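Local coordinates for putative oxidoreductase molybdopterin-binding subunit (Sulfolobus tokodaii, PDB 4ZOH), which binds a pterin cytosine dinucleotide and is probably the molybdenum-cofactor subunit of an oxidoreductase of the xanthine dehydrogenase and aldehyde oxidase family, at residues Val591-Ala603 with Pro662-Gly674. Residues are numbered along the deposited sequence; the frame is centred on the assembly and turned at random.
Sequences VDDVGTVINPLLA and PHPTGSKGIGEAG. With MCN (pterin cytosine dinucleotide), chain D.
Ile670 swings CG1 to the far side of CB from its amide N (chi1 -163°) and Val594 sets its own CG1 opposite its carbonyl carbon; the two branched side chains meet obliquely, Val594 CG1 lying 3.9 Å from Ile670 CB. The extended end of Ile670 carries CD1 on between the carboxylate of Asp592, itself held by His571 and Trp653, and the carbonyl of Ala603. The other branch, CG2, turns to the cofactor and touches C6 of the cytosine at 3.5 Å. Farther along, the backbones join in a single bridge: Lys668 N donates to Val594 O (2.8 Å), and Thr596 N donates to Gly666 O. Gly595 and Gly666 both have positive phi, and a CB on either would run into the other segment; an Asx turn, Gly595 N to Asp593 OD1, shapes the bend. The loops at 594-599 and 665-671 line much of the cytosine and phosphate part of the cofactor site in this xanthine dehydrogenase-like subunit. The cytosine is read by backbone groups: its N4 donates to Thr596 O (2.8 Å) and Lys668 O, and weakly to Val594 O. Ile598 N donates to the base nitrogen N3, and Asn599 N to the base oxygen O2. Where the dinucleotide reaches its phosphate PA, Ile670 N and Gly671 N both donate to O2A, the former at 2.8 Å. At the pterin end the carboxylate of Glu672 packs tightly against the dithiolene sulfur S8', its CD 3.2 Å away, and is fixed in a salt bridge with Arg336 and a hydrogen bond from Gly333 N. Shortening Glu672 to an alanine would probably leave Arg336 without its salt-bridge mate and open a gap beside S8'. The extended chain of Lys668 leads NZ away from 591-603 to Asp381 (salt bridge) and Thr566 O, and a water links it to Asp593 O.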
loop_
_atom_site.group_PDB
_atom_site.type_symbol
_atom_site.label_atom_id
_atom_site.label_comp_id
_atom_site.label_asym_id
_atom_site.label_seq_id
_atom_site.Cartn_x
_atom_site.Cartn_y
_atom_site.Cartn_z
ATOM N N VAL A 591 -21.472 -6.740 39.180
ATOM C CA VAL A 591 -21.039 -5.587 39.975
ATOM C C VAL A 591 -19.536 -5.632 40.059
ATOM O O VAL A 591 -19.024 -6.538 40.691
ATOM C CB VAL A 591 -21.708 -5.581 41.387
ATOM C CG1 VAL A 591 -21.183 -4.377 42.177
ATOM C CG2 VAL A 591 -23.225 -5.471 41.240
ATOM N N ASP A 592 -18.825 -4.653 39.506
ATOM C CA ASP A 592 -17.352 -4.712 39.453
ATOM C C ASP A 592 -16.669 -3.559 40.167
ATOM O O ASP A 592 -17.156 -2.411 40.186
ATOM C CB ASP A 592 -16.871 -4.695 37.986
ATOM C CG ASP A 592 -17.292 -5.947 37.184
ATOM O OD1 ASP A 592 -17.416 -7.055 37.726
ATOM O OD2 ASP A 592 -17.548 -5.808 35.953
ATOM N N ASP A 593 -15.492 -3.809 40.712
ATOM C CA ASP A 593 -14.719 -2.662 41.153
ATOM C C ASP A 593 -13.397 -2.705 40.401
ATOM O O ASP A 593 -12.537 -3.549 40.683
ATOM C CB ASP A 593 -14.520 -2.640 42.676
ATOM C CG ASP A 593 -13.672 -1.442 43.158
ATOM O OD1 ASP A 593 -13.113 -0.686 42.311
ATOM O OD2 ASP A 593 -13.518 -1.240 44.396
ATOM N N VAL A 594 -13.254 -1.793 39.447
ATOM C CA VAL A 594 -12.069 -1.756 38.591
ATOM C C VAL A 594 -11.282 -0.489 38.767
ATOM O O VAL A 594 -10.548 -0.037 37.845
ATOM C CB VAL A 594 -12.386 -2.050 37.077
ATOM C CG1 VAL A 594 -12.734 -3.520 36.884
ATOM C CG2 VAL A 594 -13.480 -1.120 36.511
ATOM N N GLY A 595 -11.365 0.073 39.978
ATOM C CA GLY A 595 -10.678 1.339 40.239
ATOM C C GLY A 595 -11.372 2.480 39.497
ATOM O O GLY A 595 -12.553 2.341 39.096
ATOM N N THR A 596 -10.668 3.616 39.324
ATOM C CA THR A 596 -11.158 4.683 38.427
ATOM C C THR A 596 -11.623 4.125 37.071
ATOM O O THR A 596 -10.846 3.398 36.412
ATOM C CB THR A 596 -10.096 5.746 38.225
ATOM O OG1 THR A 596 -9.463 5.973 39.484
ATOM C CG2 THR A 596 -10.703 7.094 37.655
ATOM N N VAL A 597 -12.880 4.416 36.690
ATOM C CA VAL A 597 -13.379 4.052 35.381
ATOM C C VAL A 597 -13.110 5.225 34.445
ATOM O O VAL A 597 -13.640 6.328 34.624
ATOM C CB VAL A 597 -14.851 3.604 35.397
ATOM C CG1 VAL A 597 -15.321 3.202 33.996
ATOM C CG2 VAL A 597 -15.039 2.409 36.328
ATOM N N ILE A 598 -12.237 5.013 33.456
ATOM C CA ILE A 598 -11.878 6.082 32.482
ATOM C C ILE A 598 -13.055 6.388 31.540
ATOM O O ILE A 598 -13.337 7.577 31.149
ATOM C CB ILE A 598 -10.589 5.705 31.699
ATOM C CG1 ILE A 598 -9.462 5.245 32.661
ATOM C CG2 ILE A 598 -10.161 6.835 30.810
ATOM C CD1 ILE A 598 -8.942 6.326 33.618
ATOM N N ASN A 599 -13.777 5.350 31.196
ATOM C CA ASN A 599 -14.836 5.469 30.205
ATOM C C ASN A 599 -15.855 4.355 30.466
ATOM O O ASN A 599 -15.648 3.181 30.058
ATOM C CB ASN A 599 -14.317 5.478 28.749
ATOM C CG ASN A 599 -15.442 5.768 27.716
ATOM O OD1 ASN A 599 -16.569 5.293 27.838
ATOM N ND2 ASN A 599 -15.102 6.503 26.678
ATOM N N PRO A 600 -16.974 4.718 31.151
ATOM C CA PRO A 600 -18.014 3.713 31.525
ATOM C C PRO A 600 -18.661 3.059 30.350
ATOM O O PRO A 600 -19.063 1.903 30.459
ATOM C CB PRO A 600 -19.066 4.528 32.349
ATOM C CG PRO A 600 -18.330 5.758 32.785
ATOM C CD PRO A 600 -17.125 5.992 31.887
ATOM N N LEU A 601 -18.795 3.763 29.219
ATOM C CA LEU A 601 -19.401 3.116 28.051
ATOM C C LEU A 601 -18.544 1.900 27.536
ATOM O O LEU A 601 -19.047 0.827 27.265
ATOM C CB LEU A 601 -19.594 4.159 26.928
ATOM C CG LEU A 601 -20.226 3.701 25.625
ATOM C CD1 LEU A 601 -21.711 3.312 25.811
ATOM C CD2 LEU A 601 -20.063 4.814 24.585
ATOM N N LEU A 602 -17.251 2.126 27.425
ATOM C CA LEU A 602 -16.216 1.180 26.888
ATOM C C LEU A 602 -15.936 0.128 27.931
ATOM O O LEU A 602 -15.874 -1.054 27.596
ATOM C CB LEU A 602 -14.936 1.993 26.575
ATOM C CG LEU A 602 -14.956 2.392 25.089
ATOM C CD1 LEU A 602 -16.258 3.080 24.676
ATOM C CD2 LEU A 602 -13.750 3.283 24.901
ATOM N N ALA A 603 -15.914 0.541 29.218
ATOM C CA ALA A 603 -15.739 -0.448 30.286
ATOM C C ALA A 603 -16.867 -1.450 30.322
ATOM O O ALA A 603 -16.649 -2.665 30.320
ATOM C CB ALA A 603 -15.482 0.218 31.628
ATOM N N PRO A 662 -2.464 1.705 42.323
ATOM C CA PRO A 662 -1.470 2.781 42.651
ATOM C C PRO A 662 -1.012 3.624 41.432
ATOM O O PRO A 662 -0.244 4.571 41.590
ATOM C CB PRO A 662 -0.278 2.023 43.262
ATOM C CG PRO A 662 -0.485 0.564 42.887
ATOM C CD PRO A 662 -1.939 0.341 42.548
ATOM N N HIS A 663 -1.479 3.295 40.230
ATOM C CA HIS A 663 -0.977 3.970 39.014
ATOM C C HIS A 663 -1.590 5.366 38.848
ATOM O O HIS A 663 -2.691 5.636 39.360
ATOM C CB HIS A 663 -1.286 3.076 37.786
ATOM C CG HIS A 663 -0.718 1.685 37.918
ATOM N ND1 HIS A 663 0.645 1.422 37.892
ATOM C CD2 HIS A 663 -1.326 0.497 38.135
ATOM C CE1 HIS A 663 0.841 0.114 38.020
ATOM N NE2 HIS A 663 -0.340 -0.464 38.196
ATOM N N PRO A 664 -0.904 6.247 38.106
ATOM C CA PRO A 664 -1.405 7.613 37.928
ATOM C C PRO A 664 -2.830 7.694 37.349
ATOM O O PRO A 664 -3.474 8.711 37.500
ATOM C CB PRO A 664 -0.396 8.269 36.943
ATOM C CG PRO A 664 0.851 7.471 37.104
ATOM C CD PRO A 664 0.454 6.070 37.571
ATOM N N THR A 665 -3.329 6.648 36.714
ATOM C CA THR A 665 -4.700 6.699 36.216
ATOM C C THR A 665 -5.682 6.318 37.336
ATOM O O THR A 665 -6.859 6.623 37.208
ATOM C CB THR A 665 -4.932 5.756 35.013
ATOM O OG1 THR A 665 -4.654 4.412 35.435
ATOM C CG2 THR A 665 -4.004 6.146 33.864
ATOM N N GLY A 666 -5.200 5.631 38.390
ATOM C CA GLY A 666 -6.086 4.989 39.410
ATOM C C GLY A 666 -6.893 3.769 38.964
ATOM O O GLY A 666 -7.617 3.124 39.772
ATOM N N SER A 667 -6.766 3.412 37.681
ATOM C CA SER A 667 -7.591 2.360 37.066
ATOM C C SER A 667 -6.996 0.944 37.207
ATOM O O SER A 667 -5.794 0.780 37.301
ATOM C CB SER A 667 -7.713 2.678 35.554
ATOM O OG SER A 667 -6.459 2.476 34.882
ATOM N N LYS A 668 -7.845 -0.072 37.174
ATOM C CA LYS A 668 -7.452 -1.450 37.080
ATOM C C LYS A 668 -8.097 -1.963 35.793
ATOM O O LYS A 668 -9.062 -1.342 35.289
ATOM C CB LYS A 668 -7.989 -2.278 38.295
ATOM C CG LYS A 668 -7.701 -1.561 39.628
ATOM C CD LYS A 668 -8.024 -2.419 40.863
ATOM C CE LYS A 668 -7.642 -1.715 42.189
ATOM N NZ LYS A 668 -7.788 -2.773 43.265
ATOM N N GLY A 669 -7.625 -3.127 35.313
ATOM C CA GLY A 669 -8.156 -3.694 34.111
ATOM C C GLY A 669 -9.468 -4.406 34.226
ATOM O O GLY A 669 -9.734 -5.143 35.215
ATOM N N ILE A 670 -10.278 -4.260 33.179
ATOM C CA ILE A 670 -11.522 -4.983 33.070
ATOM C C ILE A 670 -11.587 -5.853 31.802
ATOM O O ILE A 670 -12.569 -6.634 31.590
ATOM C CB ILE A 670 -12.710 -3.943 33.021
ATOM C CG1 ILE A 670 -14.058 -4.649 33.341
ATOM C CG2 ILE A 670 -12.785 -3.279 31.608
ATOM C CD1 ILE A 670 -15.230 -3.742 33.727
ATOM N N GLY A 671 -10.579 -5.750 30.919
ATOM C CA GLY A 671 -10.678 -6.506 29.609
ATOM C C GLY A 671 -11.034 -7.954 29.788
ATOM O O GLY A 671 -11.751 -8.551 28.939
ATOM N N GLU A 672 -10.556 -8.536 30.895
ATOM C CA GLU A 672 -10.737 -9.990 31.122
ATOM C C GLU A 672 -11.764 -10.464 32.154
ATOM O O GLU A 672 -12.206 -11.578 32.055
ATOM C CB GLU A 672 -9.344 -10.705 31.317
ATOM C CG GLU A 672 -8.488 -10.587 30.059
ATOM C CD GLU A 672 -7.000 -10.923 30.265
ATOM O OE1 GLU A 672 -6.277 -10.147 30.918
ATOM O OE2 GLU A 672 -6.575 -12.018 29.819
ATOM N N ALA A 673 -12.101 -9.581 33.115
ATOM C CA ALA A 673 -13.027 -9.777 34.280
ATOM C C ALA A 673 -14.362 -10.445 33.935
ATOM O O ALA A 673 -14.757 -11.468 34.542
ATOM C CB ALA A 673 -13.217 -8.402 34.962
ATOM N N GLY A 674 -15.023 -9.960 32.882
ATOM C CA GLY A 674 -16.280 -10.590 32.418
ATOM C C GLY A 674 -16.168 -12.046 32.114
ATOM O O GLY A 674 -17.113 -12.850 32.432
HETATM N N1 MCN D . -11.586 0.747 30.874
HETATM C C2 MCN D . -11.924 1.891 31.579
HETATM N N3 MCN D . -11.683 2.000 32.923
HETATM C C4 MCN D . -11.094 0.922 33.575
HETATM C C5 MCN D . -10.750 -0.236 32.879
HETATM C C6 MCN D . -10.974 -0.322 31.504
HETATM O O2 MCN D . -12.449 2.874 31.045
HETATM N N4 MCN D . -10.868 1.044 34.865
HETATM C "C1'" MCN D . -11.861 0.734 29.436
HETATM C C2D MCN D . -10.626 1.221 28.675
HETATM O "O2'" MCN D . -10.654 2.591 28.407
HETATM C "C3'" MCN D . -10.756 0.511 27.354
HETATM C C4D MCN D . -11.109 -0.831 27.846
HETATM O O4D MCN D . -12.057 -0.582 28.972
HETATM O "O3'" MCN D . -11.770 1.011 26.553
HETATM C "C5'" MCN D . -9.681 -1.197 28.205
HETATM O "O5'" MCN D . -9.630 -2.261 28.966
HETATM P PA MCN D . -8.283 -2.728 29.746
HETATM O O1A MCN D . -7.184 -1.797 29.891
HETATM O O2A MCN D . -8.964 -3.333 30.941
HETATM O O3A MCN D . -7.957 -4.030 28.723
HETATM P PB MCN D . -7.099 -3.845 27.369
HETATM O O1B MCN D . -5.632 -4.003 27.737
HETATM O O2B MCN D . -7.413 -2.660 26.566
HETATM O O3B MCN D . -7.627 -5.058 26.601
HETATM C C10 MCN D . -7.033 -6.383 26.673
HETATM C "C9'" MCN D . -8.093 -7.428 26.924
HETATM C "C8'" MCN D . -7.614 -8.769 26.744
HETATM S "S8'" MCN D . -6.197 -9.323 27.624
HETATM C "C7'" MCN D . -8.287 -9.692 26.002
HETATM S "S7'" MCN D . -7.791 -11.401 25.883
HETATM C "C6'" MCN D . -9.549 -9.391 25.353
HETATM C C7 MCN D . -10.189 -8.109 25.983
HETATM O "O9'" MCN D . -9.172 -7.131 26.042
HETATM N "N5'" MCN D . -9.447 -9.313 23.897
HETATM C C4A MCN D . -10.285 -8.504 23.103
HETATM N "N8'" MCN D . -11.298 -7.608 25.114
HETATM C C4B MCN D . -11.239 -7.670 23.753
HETATM N "N1'" MCN D . -12.100 -6.912 23.070
HETATM C "C2'" MCN D . -12.035 -6.897 21.741
HETATM N "N2'" MCN D . -12.883 -6.123 21.097
HETATM N "N3'" MCN D . -11.111 -7.705 20.999
HETATM C "C4'" MCN D . -10.215 -8.554 21.689
HETATM O "O4'" MCN D . -9.406 -9.283 21.045
HETATM O O HOH W 1 -10.741 -2.248 42.855
#